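Local coordinates for fiber protein (PDB 5FLD), which probably attaches the virus to its host cell, this chain being the head domain of the trimeric fibre in a beta-hairpin-deleted form, at residues Thr103-Phe108 against Val114-Cys119; Cys119-Leu124 against Gln146-Val151; Gly50-Arg55 against Leu71-Ala76. The protein carries 2 engineered substitutions. One frame throughout, in Å; residues are numbered along the deposited sequence.

Contact 1 (Thr103-Phe108 against Val114-Cys119); sequences TALCIF and VYRELC
A104, C106 and F108 pair with C119, E117 and Y115 through six backbone hydrogen bonds, two to a pair. The straightest runs from C106 N to E117 O, at 2.9 Å and 177° at the hydrogen. L105-L118 and I107-R116 are the non-hydrogen-bonded pairs of this antiparallel beta hairpin.

L105, I107, R116 and L118 share one face. L105 CD1 touches L118 CD2 at 3.6 Å. The other methyl, L105 CD2, lies over one face of the R116 guanidinium, 3.7 Å from NH2. R116 reaches it with CG anti to the backbone N (chi1 -172°) and an extended chain. Its NE bonds to R137 O of the second subunit. I107 CG2 packs on V114 CG1 at 3.6 Å.

A104, C106, F108, Y115, E117 and C119 are on the other face. In one of its two conformers, C119 SG meets the edge of the F108 ring, in its plane, 3.7 Å from F108 CE2: a sulfur-aromatic contact. R137 of the same chain forms a salt bridge with E117 and a cation-pi contact with F108. Backbone bonds set the pairing; the L105, R116 and L118 face packs on other subunits, and the F108 and C119 face turns to its own chain.

Contact 2 (Cys119-Leu124 against Gln146-Val151); sequences CMMQFL and QYMHIV
M121 and I150 meet tip to tip, methyl to methyl. M121 CE lies 3.6 Å from I150 CD1. The sulfur is close as well, with M121 SD 3.9 Å from the same I150 CD1. M148 adds its own methyl: M148 CE is 4.0 Å from M121 CE. The contact belongs to the antiparallel beta-sandwich of the adenovirus fibre head, and it is buried and wholly apolar. No hydrogen bond links the two segments.

The strands 114-125 and 147-159 are not paired with each other here. Strand 102-109 pairs with both. The side chains span the distance on the face that also carries C106 and F108. M121 does so with an extended chain (chi2 -173°, chi3 161°), which carries CE far from its backbone. I150 is extended too: its CG1 branch sends CD1 out to meet that methyl. M148 leaves its backbone with CG anti to N but bends at its last torsion, chi3 78°. That bend turns its methyl aside from the line of the chain. The end of M121 therefore touches both side chains of the other strand, and the three terminal methyls come together around M121 CE.

Further apolar groups surround these tips. V135 and C106 touch the M121 side chain, F108 touches M148, and F73 packs against both M148 and I150. Backbone bonds place the residues themselves: M121 bonds to S102, and I150 to L71.

The M121 methyl also runs along the I150 branch behind its tip. M121 CE is 3.8 Å from I150 CG1.

Contact 3 (Gly50-Arg55 against Leu71-Ala76); sequences GVINFR and LTFKGA
I52 reaches across to F73 and L71 with both of its branches. At CB the side chain forks. CG1 lies anti to the carbonyl carbon (chi1 -55°), and CG2 lies anti to the backbone N. The short branch, I52 CG2, meets L71 CD1 at 4.1 Å. These two side chains cross at about a right angle. The longer branch goes to the ring. I52 CG1 is 4.1 Å from F73 CE2. One bond further, the tip I52 CD1 comes to 3.6 Å from F73 CE2 and 3.7 Å from F73 CZ. It arrives at the edge of the ring, in its plane, so the aliphatic tip abuts the rim of the phenyl group.

No hydrogen bond joins 50-55 to 71-76. In the antiparallel beta-sandwich of the adenovirus fibre head, strands 51-59 and 72-74 are not paired with each other. The backbone of I52 bonds to F44 on strand 39-45, and that of L71 bonds to I150 on strand 147-159. Side chains do the bridging, with one loose approach of a methyl to a backbone oxygen. L91 also touches I52, and F73 packs on M148, I150, T46 and F78.

The loose approach is made by the second methyl of L71. L71 CD2 lies 4.4 Å from V51 O, beside the backbone just ahead of I52.

How the contacts relate
Along the chain, contact 3 closes first, then contact 1, then contact 2. All three reach the same antiparallel sheet. Contacts 1 and 2 share C119 and strand 114-125, and their centres are about 8 Å apart. The backbones of I107 and L105 probably bond to H149 and V151, which joins the hairpin to strand 147-159. Contact 3 lies about 9 Å from contact 2, centre to centre, and F73 N probably bonds to M148 O there. Contacts 1 and 3 do not touch; their centres are about 15 Å apart. Strand 147-159 thus connects the hairpin, which faces other subunits of the trimer, to contact 3, which no other subunit touches.

Contact 1 (Thr103-Phe108 against Val114-Cys119)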
ATOM      1  N   THR A 103       0.922   1.612  -3.807  1.00 26.14           N
ATOM      2  CA  THR A 103       2.163   0.966  -3.432  1.00 25.55           C
ATOM      3  C   THR A 103       2.596   0.013  -4.540  1.00 25.33           C
ATOM      4  O   THR A 103       1.783  -0.686  -5.098  1.00 25.72           O
ATOM      5  CB  THR A 103       2.030   0.221  -2.095  1.00 27.95           C
ATOM      6  OG1 THR A 103       1.524   1.162  -1.128  1.00 32.25           O
ATOM      7  CG2 THR A 103       3.381  -0.318  -1.634  1.00 29.56           C
ATOM      8  N   ALA A 104       3.898   0.007  -4.795  1.00 25.23           N
ATOM      9  CA  ALA A 104       4.498  -0.938  -5.745  1.00 24.81           C
ATOM     10  C   ALA A 104       5.726  -1.563  -5.169  1.00 25.63           C
ATOM     11  O   ALA A 104       6.407  -0.955  -4.394  1.00 27.32           O
ATOM     12  CB  ALA A 104       4.856  -0.255  -7.059  1.00 25.65           C
ATOM     13  N   LEU A 105       6.025  -2.775  -5.604  1.00 23.61           N
ATOM     14  CA  LEU A 105       7.326  -3.369  -5.368  1.00 25.49           C
ATOM     15  C   LEU A 105       8.098  -3.245  -6.669  1.00 25.78           C
ATOM     16  O   LEU A 105       7.632  -3.725  -7.703  1.00 24.53           O
ATOM     17  CB  LEU A 105       7.202  -4.852  -4.993  1.00 28.31           C
ATOM     18  CG  LEU A 105       8.528  -5.570  -4.715  1.00 32.75           C
ATOM     19  CD1 LEU A 105       9.281  -5.015  -3.511  1.00 35.50           C
ATOM     20  CD2 LEU A 105       8.210  -7.040  -4.483  1.00 37.68           C
ATOM     21  N   CYS A 106       9.231  -2.545  -6.612  1.00 25.17           N
ATOM     22  CA  CYS A 106      10.062  -2.279  -7.774  1.00 25.18           C
ATOM     23  C   CYS A 106      11.441  -2.829  -7.580  1.00 26.88           C
ATOM     24  O   CYS A 106      11.961  -2.961  -6.449  1.00 26.75           O
ATOM     25  CB  CYS A 106      10.180  -0.779  -8.030  1.00 25.63           C
ATOM     26  SG  CYS A 106       8.549  -0.060  -8.368  1.00 31.00           S
ATOM     27  N   ILE A 107      12.054  -3.123  -8.718  1.00 23.50           N
ATOM     28  CA  ILE A 107      13.442  -3.475  -8.764  1.00 23.97           C
ATOM     29  C   ILE A 107      14.168  -2.392  -9.535  1.00 25.70           C
ATOM     30  O   ILE A 107      13.784  -2.066 -10.666  1.00 25.87           O
ATOM     31  CB  ILE A 107      13.714  -4.847  -9.432  1.00 26.35           C
ATOM     32  CG1 ILE A 107      13.085  -6.026  -8.662  1.00 28.14           C
ATOM     33  CG2 ILE A 107      15.200  -5.074  -9.528  1.00 26.72           C
ATOM     34  CD1 ILE A 107      12.877  -7.246  -9.526  1.00 30.74           C
ATOM     35  N   PHE A 108      15.215  -1.852  -8.924  1.00 24.35           N
ATOM     36  CA  PHE A 108      16.094  -0.860  -9.548  1.00 24.10           C
ATOM     37  C   PHE A 108      17.436  -1.484  -9.831  1.00 25.58           C
ATOM     38  O   PHE A 108      18.131  -1.941  -8.927  1.00 27.33           O
ATOM     39  CB  PHE A 108      16.282   0.410  -8.700  1.00 24.98           C
ATOM     40  CG  PHE A 108      15.002   1.150  -8.430  1.00 24.94           C
ATOM     41  CD1 PHE A 108      14.539   2.105  -9.297  1.00 25.60           C
ATOM     42  CD2 PHE A 108      14.238   0.862  -7.287  1.00 26.09           C
ATOM     43  CE1 PHE A 108      13.324   2.755  -9.061  1.00 25.32           C
ATOM     44  CE2 PHE A 108      13.028   1.515  -7.066  1.00 27.23           C
ATOM     45  CZ  PHE A 108      12.575   2.452  -7.937  1.00 27.74           C
ATOM     46  N   VAL A 114      21.508  -4.193  -7.361  1.00 29.01           N
ATOM     47  CA  VAL A 114      20.081  -4.461  -7.568  1.00 28.21           C
ATOM     48  C   VAL A 114      19.383  -4.127  -6.263  1.00 30.33           C
ATOM     49  O   VAL A 114      19.751  -4.674  -5.211  1.00 31.52           O
ATOM     50  CB  VAL A 114      19.822  -5.904  -7.955  1.00 31.83           C
ATOM     51  CG1 VAL A 114      18.314  -6.203  -8.085  1.00 32.81           C
ATOM     52  CG2 VAL A 114      20.537  -6.209  -9.259  1.00 31.95           C
ATOM     53  N   TYR A 115      18.400  -3.221  -6.341  1.00 30.00           N
ATOM     54  CA  TYR A 115      17.624  -2.783  -5.188  1.00 29.06           C
ATOM     55  C   TYR A 115      16.198  -3.193  -5.391  1.00 29.08           C
ATOM     56  O   TYR A 115      15.575  -2.814  -6.359  1.00 32.14           O
ATOM     57  CB  TYR A 115      17.678  -1.260  -5.054  1.00 28.31           C
ATOM     58  CG  TYR A 115      19.072  -0.729  -4.813  1.00 28.83           C
ATOM     59  CD1 TYR A 115      19.738  -1.034  -3.640  1.00 30.84           C
ATOM     60  CD2 TYR A 115      19.705   0.088  -5.732  1.00 27.63           C
ATOM     61  CE1 TYR A 115      21.018  -0.547  -3.403  1.00 31.62           C
ATOM     62  CE2 TYR A 115      20.982   0.590  -5.501  1.00 30.34           C
ATOM     63  CZ  TYR A 115      21.633   0.264  -4.328  1.00 33.06           C
ATOM     64  OH  TYR A 115      22.902   0.755  -4.081  1.00 34.47           O
ATOM     65  N   ARG A 116      15.683  -3.961  -4.448  1.00 27.14           N
ATOM     66  CA  ARG A 116      14.324  -4.384  -4.452  1.00 27.07           C
ATOM     67  C   ARG A 116      13.646  -3.642  -3.317  1.00 28.48           C
ATOM     68  O   ARG A 116      14.084  -3.744  -2.159  1.00 28.72           O
ATOM     69  CB  ARG A 116      14.351  -5.871  -4.255  1.00 30.66           C
ATOM     70  CG  ARG A 116      13.061  -6.554  -4.404  1.00 31.77           C
ATOM     71  CD  ARG A 116      13.334  -8.044  -4.164  1.00 31.74           C
ATOM     72  NE  ARG A 116      12.085  -8.743  -4.033  1.00 32.29           N
ATOM     73  CZ  ARG A 116      11.467  -9.414  -4.997  1.00 34.93           C
ATOM     74  NH1 ARG A 116      11.981  -9.504  -6.247  1.00 33.32           N
ATOM     75  NH2 ARG A 116      10.334 -10.026  -4.701  1.00 37.69           N
ATOM     76  N   GLU A 117      12.640  -2.844  -3.646  1.00 26.37           N
ATOM     77  CA  GLU A 117      12.071  -1.843  -2.706  1.00 28.98           C
ATOM     78  C   GLU A 117      10.589  -1.673  -2.894  1.00 27.59           C
ATOM     79  O   GLU A 117      10.095  -1.596  -4.016  1.00 26.72           O
ATOM     80  CB  GLU A 117      12.625  -0.437  -3.000  1.00 30.83           C
ATOM     81  CG  GLU A 117      14.082  -0.253  -2.832  1.00 32.10           C
ATOM     82  CD  GLU A 117      14.541   1.140  -3.141  1.00 30.68           C
ATOM     83  OE1 GLU A 117      13.723   2.078  -3.290  1.00 33.90           O
ATOM     84  OE2 GLU A 117      15.752   1.295  -3.192  1.00 36.08           O
ATOM     85  N   LEU A 118       9.869  -1.502  -1.786  1.00 26.69           N
ATOM     86  CA  LEU A 118       8.528  -0.934  -1.851  1.00 25.95           C
ATOM     87  C   LEU A 118       8.641   0.573  -2.043  1.00 27.44           C
ATOM     88  O   LEU A 118       9.436   1.234  -1.382  1.00 30.53           O
ATOM     89  CB  LEU A 118       7.670  -1.259  -0.597  1.00 28.82           C
ATOM     90  CG  LEU A 118       7.199  -2.699  -0.391  1.00 36.13           C
ATOM     91  CD1 LEU A 118       6.093  -2.764   0.656  1.00 38.29           C
ATOM     92  CD2 LEU A 118       6.663  -3.279  -1.668  1.00 38.15           C
ATOM     93  N   CYS A 119       7.830   1.077  -2.956  1.00 25.77           N
ATOM     94  CA  CYS A 119       7.773   2.491  -3.368  0.50 25.76           C
ATOM     95  C   CYS A 119       6.334   2.907  -3.479  1.00 25.78           C
ATOM     96  O   CYS A 119       5.459   2.041  -3.601  1.00 29.01           O
ATOM     97  CB  CYS A 119       8.355   2.661  -4.758  0.50 26.84           C
ATOM     98  SG  CYS A 119      10.069   2.161  -4.910  0.50 27.24           S
TER

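Contact 2 (Cys119-Leu124 against Gln146-Val151)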
ATOM      1  N   CYS A 119       7.830   1.077  -2.956  1.00 25.77           N
ATOM      2  CA  CYS A 119       7.773   2.491  -3.368  0.50 25.76           C
ATOM      3  C   CYS A 119       6.334   2.907  -3.479  1.00 25.78           C
ATOM      4  O   CYS A 119       5.459   2.041  -3.601  1.00 29.01           O
ATOM      5  CB  CYS A 119       8.355   2.661  -4.758  0.50 26.84           C
ATOM      6  SG  CYS A 119      10.069   2.161  -4.910  0.50 27.24           S
ATOM      7  N   MET A 120       6.068   4.202  -3.508  1.00 25.07           N
ATOM      8  CA  MET A 120       4.728   4.643  -3.858  1.00 26.50           C
ATOM      9  C   MET A 120       4.784   5.283  -5.236  1.00 28.62           C
ATOM     10  O   MET A 120       5.792   5.887  -5.613  1.00 29.90           O
ATOM     11  CB  MET A 120       4.135   5.538  -2.808  1.00 30.18           C
ATOM     12  CG  MET A 120       3.824   4.729  -1.531  1.00 34.77           C
ATOM     13  SD  MET A 120       2.662   5.497  -0.440  1.00 37.01           S
ATOM     14  CE  MET A 120       1.165   4.927  -1.240  1.00 34.81           C
ATOM     15  N   MET A 121       3.717   5.094  -5.999  1.00 27.11           N
ATOM     16  CA  MET A 121       3.613   5.633  -7.371  1.00 28.49           C
ATOM     17  C   MET A 121       2.313   6.384  -7.527  1.00 28.24           C
ATOM     18  O   MET A 121       1.317   6.013  -6.930  1.00 27.02           O
ATOM     19  CB  MET A 121       3.598   4.499  -8.369  1.00 30.49           C
ATOM     20  CG  MET A 121       4.819   3.649  -8.352  1.00 36.80           C
ATOM     21  SD  MET A 121       4.664   2.522  -9.758  1.00 39.69           S
ATOM     22  CE  MET A 121       6.380   2.148  -9.782  1.00 39.82           C
ATOM     23  N   GLN A 122       2.305   7.403  -8.392  1.00 25.15           N
ATOM     24  CA  GLN A 122       1.157   8.251  -8.571  1.00 25.65           C
ATOM     25  C   GLN A 122       1.208   8.884  -9.943  1.00 25.41           C
ATOM     26  O   GLN A 122       2.280   9.307 -10.370  1.00 26.13           O
ATOM     27  CB  GLN A 122       1.161   9.354  -7.509  1.00 29.49           C
ATOM     28  CG  GLN A 122      -0.131  10.127  -7.474  1.00 31.47           C
ATOM     29  CD  GLN A 122      -0.191  11.094  -6.311  1.00 35.54           C
ATOM     30  OE1 GLN A 122       0.835  11.439  -5.696  1.00 39.24           O
ATOM     31  NE2 GLN A 122      -1.396  11.524  -5.989  1.00 36.03           N
ATOM     32  N   PHE A 123       0.074   8.900 -10.621  1.00 26.33           N
ATOM     33  CA  PHE A 123      -0.062   9.621 -11.891  1.00 27.46           C
ATOM     34  C   PHE A 123      -0.555  11.038 -11.601  1.00 30.53           C
ATOM     35  O   PHE A 123      -1.575  11.233 -10.938  1.00 30.32           O
ATOM     36  CB  PHE A 123      -0.998   8.918 -12.827  1.00 27.59           C
ATOM     37  CG  PHE A 123      -0.450   7.651 -13.395  1.00 26.93           C
ATOM     38  CD1 PHE A 123      -0.638   6.435 -12.737  1.00 25.94           C
ATOM     39  CD2 PHE A 123       0.235   7.654 -14.588  1.00 26.75           C
ATOM     40  CE1 PHE A 123      -0.128   5.259 -13.287  1.00 26.51           C
ATOM     41  CE2 PHE A 123       0.756   6.494 -15.132  1.00 27.11           C
ATOM     42  CZ  PHE A 123       0.571   5.266 -14.469  1.00 27.40           C
ATOM     43  N   LEU A 124       0.196  12.003 -12.099  1.00 33.08           N
ATOM     44  CA  LEU A 124      -0.075  13.425 -11.853  1.00 36.93           C
ATOM     45  C   LEU A 124       0.085  14.157 -13.185  1.00 44.79           C
ATOM     46  O   LEU A 124       0.829  13.704 -14.035  1.00 42.68           O
ATOM     47  CB  LEU A 124       0.923  13.972 -10.852  1.00 39.17           C
ATOM     48  CG  LEU A 124       0.859  13.403  -9.437  1.00 40.98           C
ATOM     49  CD1 LEU A 124       1.951  13.958  -8.557  1.00 45.33           C
ATOM     50  CD2 LEU A 124      -0.517  13.661  -8.833  1.00 44.62           C
ATOM     51  N   GLN A 146      19.678   2.126 -14.495  1.00 25.27           N
ATOM     52  CA  GLN A 146      19.711   1.440 -15.781  1.00 26.46           C
ATOM     53  C   GLN A 146      18.293   0.973 -16.116  1.00 25.01           C
ATOM     54  O   GLN A 146      17.782   1.307 -17.173  1.00 25.40           O
ATOM     55  CB  GLN A 146      20.682   0.260 -15.756  1.00 27.15           C
ATOM     56  CG  GLN A 146      22.120   0.655 -15.418  1.00 31.29           C
ATOM     57  CD  GLN A 146      22.777   1.567 -16.434  1.00 32.79           C
ATOM     58  OE1 GLN A 146      22.467   1.521 -17.605  1.00 33.10           O
ATOM     59  NE2 GLN A 146      23.708   2.383 -15.981  1.00 39.33           N
ATOM     60  N   TYR A 147      17.657   0.264 -15.179  1.00 25.37           N
ATOM     61  CA  TYR A 147      16.270  -0.180 -15.337  1.00 26.86           C
ATOM     62  C   TYR A 147      15.509  -0.038 -14.024  1.00 26.45           C
ATOM     63  O   TYR A 147      16.102  -0.135 -12.953  1.00 26.32           O
ATOM     64  CB  TYR A 147      16.179  -1.639 -15.789  1.00 26.81           C
ATOM     65  CG  TYR A 147      16.802  -1.818 -17.150  1.00 25.18           C
ATOM     66  CD1 TYR A 147      16.071  -1.574 -18.292  1.00 27.54           C
ATOM     67  CD2 TYR A 147      18.131  -2.165 -17.264  1.00 27.52           C
ATOM     68  CE1 TYR A 147      16.658  -1.658 -19.551  1.00 28.08           C
ATOM     69  CE2 TYR A 147      18.743  -2.274 -18.503  1.00 29.76           C
ATOM     70  CZ  TYR A 147      18.016  -2.020 -19.640  1.00 32.24           C
ATOM     71  OH  TYR A 147      18.627  -2.128 -20.870  1.00 31.78           O
ATOM     72  N   MET A 148      14.212   0.208 -14.147  1.00 24.05           N
ATOM     73  CA  MET A 148      13.267   0.021 -13.062  1.00 23.82           C
ATOM     74  C   MET A 148      12.217  -0.949 -13.550  1.00 24.68           C
ATOM     75  O   MET A 148      11.540  -0.658 -14.535  1.00 26.13           O
ATOM     76  CB  MET A 148      12.563   1.326 -12.639  1.00 24.01           C
ATOM     77  CG  MET A 148      11.571   1.093 -11.496  1.00 24.82           C
ATOM     78  SD  MET A 148      10.570   2.545 -11.075  1.00 27.37           S
ATOM     79  CE  MET A 148       9.362   2.552 -12.361  1.00 28.34           C
ATOM     80  N   HIS A 149      12.057  -2.068 -12.840  1.00 24.01           N
ATOM     81  CA  HIS A 149      11.026  -3.050 -13.129  1.00 24.82           C
ATOM     82  C   HIS A 149       9.947  -2.973 -12.092  1.00 25.55           C
ATOM     83  O   HIS A 149      10.262  -2.978 -10.919  1.00 26.24           O
ATOM     84  CB  HIS A 149      11.593  -4.455 -13.079  1.00 26.71           C
ATOM     85  CG  HIS A 149      12.733  -4.686 -14.004  1.00 28.57           C
ATOM     86  ND1 HIS A 149      12.569  -4.786 -15.373  1.00 33.91           N
ATOM     87  CD2 HIS A 149      14.060  -4.841 -13.772  1.00 32.10           C
ATOM     88  CE1 HIS A 149      13.742  -5.009 -15.938  1.00 33.27           C
ATOM     89  NE2 HIS A 149      14.662  -5.054 -14.996  1.00 35.64           N
ATOM     90  N   ILE A 150       8.693  -2.902 -12.508  1.00 24.86           N
ATOM     91  CA  ILE A 150       7.599  -3.007 -11.568  1.00 25.34           C
ATOM     92  C   ILE A 150       7.261  -4.487 -11.393  1.00 27.29           C
ATOM     93  O   ILE A 150       6.824  -5.138 -12.339  1.00 30.13           O
ATOM     94  CB  ILE A 150       6.358  -2.238 -12.013  1.00 26.69           C
ATOM     95  CG1 ILE A 150       6.696  -0.763 -12.245  1.00 28.87           C
ATOM     96  CG2 ILE A 150       5.208  -2.465 -10.992  1.00 27.53           C
ATOM     97  CD1 ILE A 150       5.519   0.090 -12.626  1.00 32.16           C
ATOM     98  N   VAL A 151       7.494  -5.025 -10.202  1.00 25.30           N
ATOM     99  CA  VAL A 151       7.177  -6.425  -9.900  1.00 26.88           C
ATOM    100  C   VAL A 151       5.668  -6.600  -9.727  1.00 29.75           C
ATOM    101  O   VAL A 151       5.035  -7.509 -10.333  1.00 29.63           O
ATOM    102  CB  VAL A 151       7.934  -6.925  -8.656  1.00 28.86           C
ATOM    103  CG1 VAL A 151       7.554  -8.383  -8.355  1.00 31.13           C
ATOM    104  CG2 VAL A 151       9.446  -6.817  -8.885  1.00 30.98           C
TER

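Contact 3 (Gly50-Arg55 against Leu71-Ala76)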
ATOM      1  N   GLY A  50       8.751   3.432 -25.085  1.00 32.51           N
ATOM      2  CA  GLY A  50       8.020   2.355 -24.442  1.00 30.29           C
ATOM      3  C   GLY A  50       6.535   2.640 -24.287  1.00 31.86           C
ATOM      4  O   GLY A  50       6.134   3.788 -24.204  1.00 31.88           O
ATOM      5  N   VAL A  51       5.711   1.597 -24.314  1.00 29.28           N
ATOM      6  CA  VAL A  51       4.250   1.749 -24.199  1.00 28.92           C
ATOM      7  C   VAL A  51       3.776   1.220 -22.829  1.00 32.58           C
ATOM      8  O   VAL A  51       3.989   0.066 -22.476  1.00 33.47           O
ATOM      9  CB  VAL A  51       3.478   1.009 -25.327  1.00 31.57           C
ATOM     10  CG1 VAL A  51       1.972   1.141 -25.151  1.00 31.47           C
ATOM     11  CG2 VAL A  51       3.930   1.536 -26.694  1.00 32.02           C
ATOM     12  N   ILE A  52       3.141   2.084 -22.077  1.00 29.57           N
ATOM     13  CA  ILE A  52       2.502   1.700 -20.817  1.00 29.47           C
ATOM     14  C   ILE A  52       1.040   1.519 -21.126  1.00 28.97           C
ATOM     15  O   ILE A  52       0.340   2.488 -21.405  1.00 28.94           O
ATOM     16  CB  ILE A  52       2.613   2.806 -19.730  1.00 31.47           C
ATOM     17  CG1 ILE A  52       4.051   3.219 -19.478  1.00 33.66           C
ATOM     18  CG2 ILE A  52       1.940   2.377 -18.403  1.00 33.83           C
ATOM     19  CD1 ILE A  52       4.141   4.335 -18.452  1.00 35.32           C
ATOM     20  N   ASN A  53       0.544   0.290 -21.034  1.00 28.22           N
ATOM     21  CA  ASN A  53      -0.878   0.039 -21.231  1.00 30.97           C
ATOM     22  C   ASN A  53      -1.588   0.062 -19.895  1.00 31.50           C
ATOM     23  O   ASN A  53      -1.003  -0.310 -18.877  1.00 31.62           O
ATOM     24  CB  ASN A  53      -1.089  -1.331 -21.880  1.00 35.17           C
ATOM     25  CG  ASN A  53      -0.632  -1.354 -23.323  1.00 38.41           C
ATOM     26  OD1 ASN A  53      -1.255  -0.741 -24.186  1.00 44.73           O
ATOM     27  ND2 ASN A  53       0.466  -2.023 -23.583  1.00 41.97           N
ATOM     28  N   PHE A  54      -2.841   0.472 -19.913  1.00 29.56           N
ATOM     29  CA  PHE A  54      -3.678   0.400 -18.722  1.00 30.43           C
ATOM     30  C   PHE A  54      -5.136   0.172 -19.086  1.00 33.38           C
ATOM     31  O   PHE A  54      -5.558   0.405 -20.237  1.00 33.82           O
ATOM     32  CB  PHE A  54      -3.524   1.668 -17.861  1.00 30.42           C
ATOM     33  CG  PHE A  54      -3.870   2.940 -18.574  1.00 33.19           C
ATOM     34  CD1 PHE A  54      -5.185   3.389 -18.638  1.00 34.00           C
ATOM     35  CD2 PHE A  54      -2.880   3.699 -19.201  1.00 36.92           C
ATOM     36  CE1 PHE A  54      -5.512   4.566 -19.306  1.00 40.05           C
ATOM     37  CE2 PHE A  54      -3.211   4.869 -19.871  1.00 36.32           C
ATOM     38  CZ  PHE A  54      -4.517   5.311 -19.917  1.00 39.66           C
ATOM     39  N   ARG A  55      -5.894  -0.286 -18.093  1.00 32.17           N
ATOM     40  CA  ARG A  55      -7.345  -0.456 -18.228  1.00 33.63           C
ATOM     41  C   ARG A  55      -8.030   0.234 -17.071  1.00 34.76           C
ATOM     42  O   ARG A  55      -7.679  -0.007 -15.902  1.00 33.89           O
ATOM     43  CB  ARG A  55      -7.719  -1.943 -18.267  1.00 39.15           C
ATOM     44  CG  ARG A  55      -9.230  -2.155 -18.269  1.00 45.93           C
ATOM     45  CD  ARG A  55      -9.627  -3.580 -18.599  1.00 53.42           C
ATOM     46  NE  ARG A  55      -9.501  -3.862 -20.030  1.00 60.28           N
ATOM     47  CZ  ARG A  55     -10.145  -4.829 -20.691  1.00 65.33           C
ATOM     48  NH1 ARG A  55     -11.002  -5.653 -20.074  1.00 65.75           N
ATOM     49  NH2 ARG A  55      -9.937  -4.966 -21.998  1.00 65.83           N
ATOM     50  N   LEU A  71       5.993  -4.324 -16.610  1.00 34.24           N
ATOM     51  CA  LEU A  71       6.477  -2.987 -16.983  1.00 29.46           C
ATOM     52  C   LEU A  71       7.906  -2.772 -16.565  1.00 27.87           C
ATOM     53  O   LEU A  71       8.274  -3.018 -15.415  1.00 28.78           O
ATOM     54  CB  LEU A  71       5.637  -1.863 -16.408  1.00 31.16           C
ATOM     55  CG  LEU A  71       4.189  -1.815 -16.893  1.00 35.78           C
ATOM     56  CD1 LEU A  71       3.472  -0.670 -16.198  1.00 37.69           C
ATOM     57  CD2 LEU A  71       4.076  -1.704 -18.413  1.00 40.01           C
ATOM     58  N   THR A  72       8.691  -2.287 -17.514  1.00 26.59           N
ATOM     59  CA  THR A  72      10.112  -2.024 -17.322  1.00 27.09           C
ATOM     60  C   THR A  72      10.388  -0.658 -17.934  1.00 28.10           C
ATOM     61  O   THR A  72       9.997  -0.371 -19.089  1.00 29.79           O
ATOM     62  CB  THR A  72      10.985  -3.074 -18.038  1.00 29.38           C
ATOM     63  OG1 THR A  72      10.807  -4.355 -17.428  1.00 30.91           O
ATOM     64  CG2 THR A  72      12.463  -2.686 -18.009  1.00 32.83           C
ATOM     65  N   PHE A  73      11.051   0.190 -17.168  1.00 25.95           N
ATOM     66  CA  PHE A  73      11.470   1.508 -17.582  1.00 24.98           C
ATOM     67  C   PHE A  73      12.971   1.536 -17.659  1.00 26.23           C
ATOM     68  O   PHE A  73      13.649   0.913 -16.850  1.00 27.54           O
ATOM     69  CB  PHE A  73      10.993   2.549 -16.556  1.00 24.44           C
ATOM     70  CG  PHE A  73       9.489   2.640 -16.467  1.00 25.28           C
ATOM     71  CD1 PHE A  73       8.786   1.787 -15.626  1.00 27.83           C
ATOM     72  CD2 PHE A  73       8.772   3.491 -17.277  1.00 26.22           C
ATOM     73  CE1 PHE A  73       7.418   1.826 -15.561  1.00 27.22           C
ATOM     74  CE2 PHE A  73       7.393   3.548 -17.197  1.00 26.47           C
ATOM     75  CZ  PHE A  73       6.715   2.701 -16.335  1.00 27.36           C
ATOM     76  N   LYS A  74      13.498   2.244 -18.654  1.00 24.92           N
ATOM     77  CA  LYS A  74      14.903   2.512 -18.764  1.00 26.36           C
ATOM     78  C   LYS A  74      15.277   3.802 -18.040  1.00 25.73           C
ATOM     79  O   LYS A  74      14.437   4.680 -17.865  1.00 26.64           O
ATOM     80  CB  LYS A  74      15.274   2.688 -20.253  1.00 27.99           C
ATOM     81  CG  LYS A  74      14.972   1.477 -21.091  1.00 32.73           C
ATOM     82  CD  LYS A  74      15.216   1.764 -22.555  1.00 37.60           C
ATOM     83  CE  LYS A  74      14.963   0.517 -23.372  1.00 48.61           C
ATOM     84  NZ  LYS A  74      15.326   0.800 -24.789  1.00 54.47           N
ATOM     85  N   GLY A  75      16.538   3.957 -17.649  1.00 27.95           N
ATOM     86  CA  GLY A  75      17.007   5.253 -17.106  1.00 29.10           C
ATOM     87  C   GLY A  75      16.648   6.443 -17.994  1.00 28.69           C
ATOM     88  O   GLY A  75      16.277   7.538 -17.521  1.00 29.47           O
ATOM     89  N   ALA A  76      16.693   6.199 -19.310  1.00 29.67           N
ATOM     90  CA  ALA A  76      16.333   7.191 -20.312  1.00 31.00           C
ATOM     91  C   ALA A  76      14.890   7.683 -20.260  1.00 30.73           C
ATOM     92  O   ALA A  76      14.583   8.702 -20.855  1.00 31.12           O
ATOM     93  CB  ALA A  76      16.635   6.646 -21.703  1.00 32.95           C
TER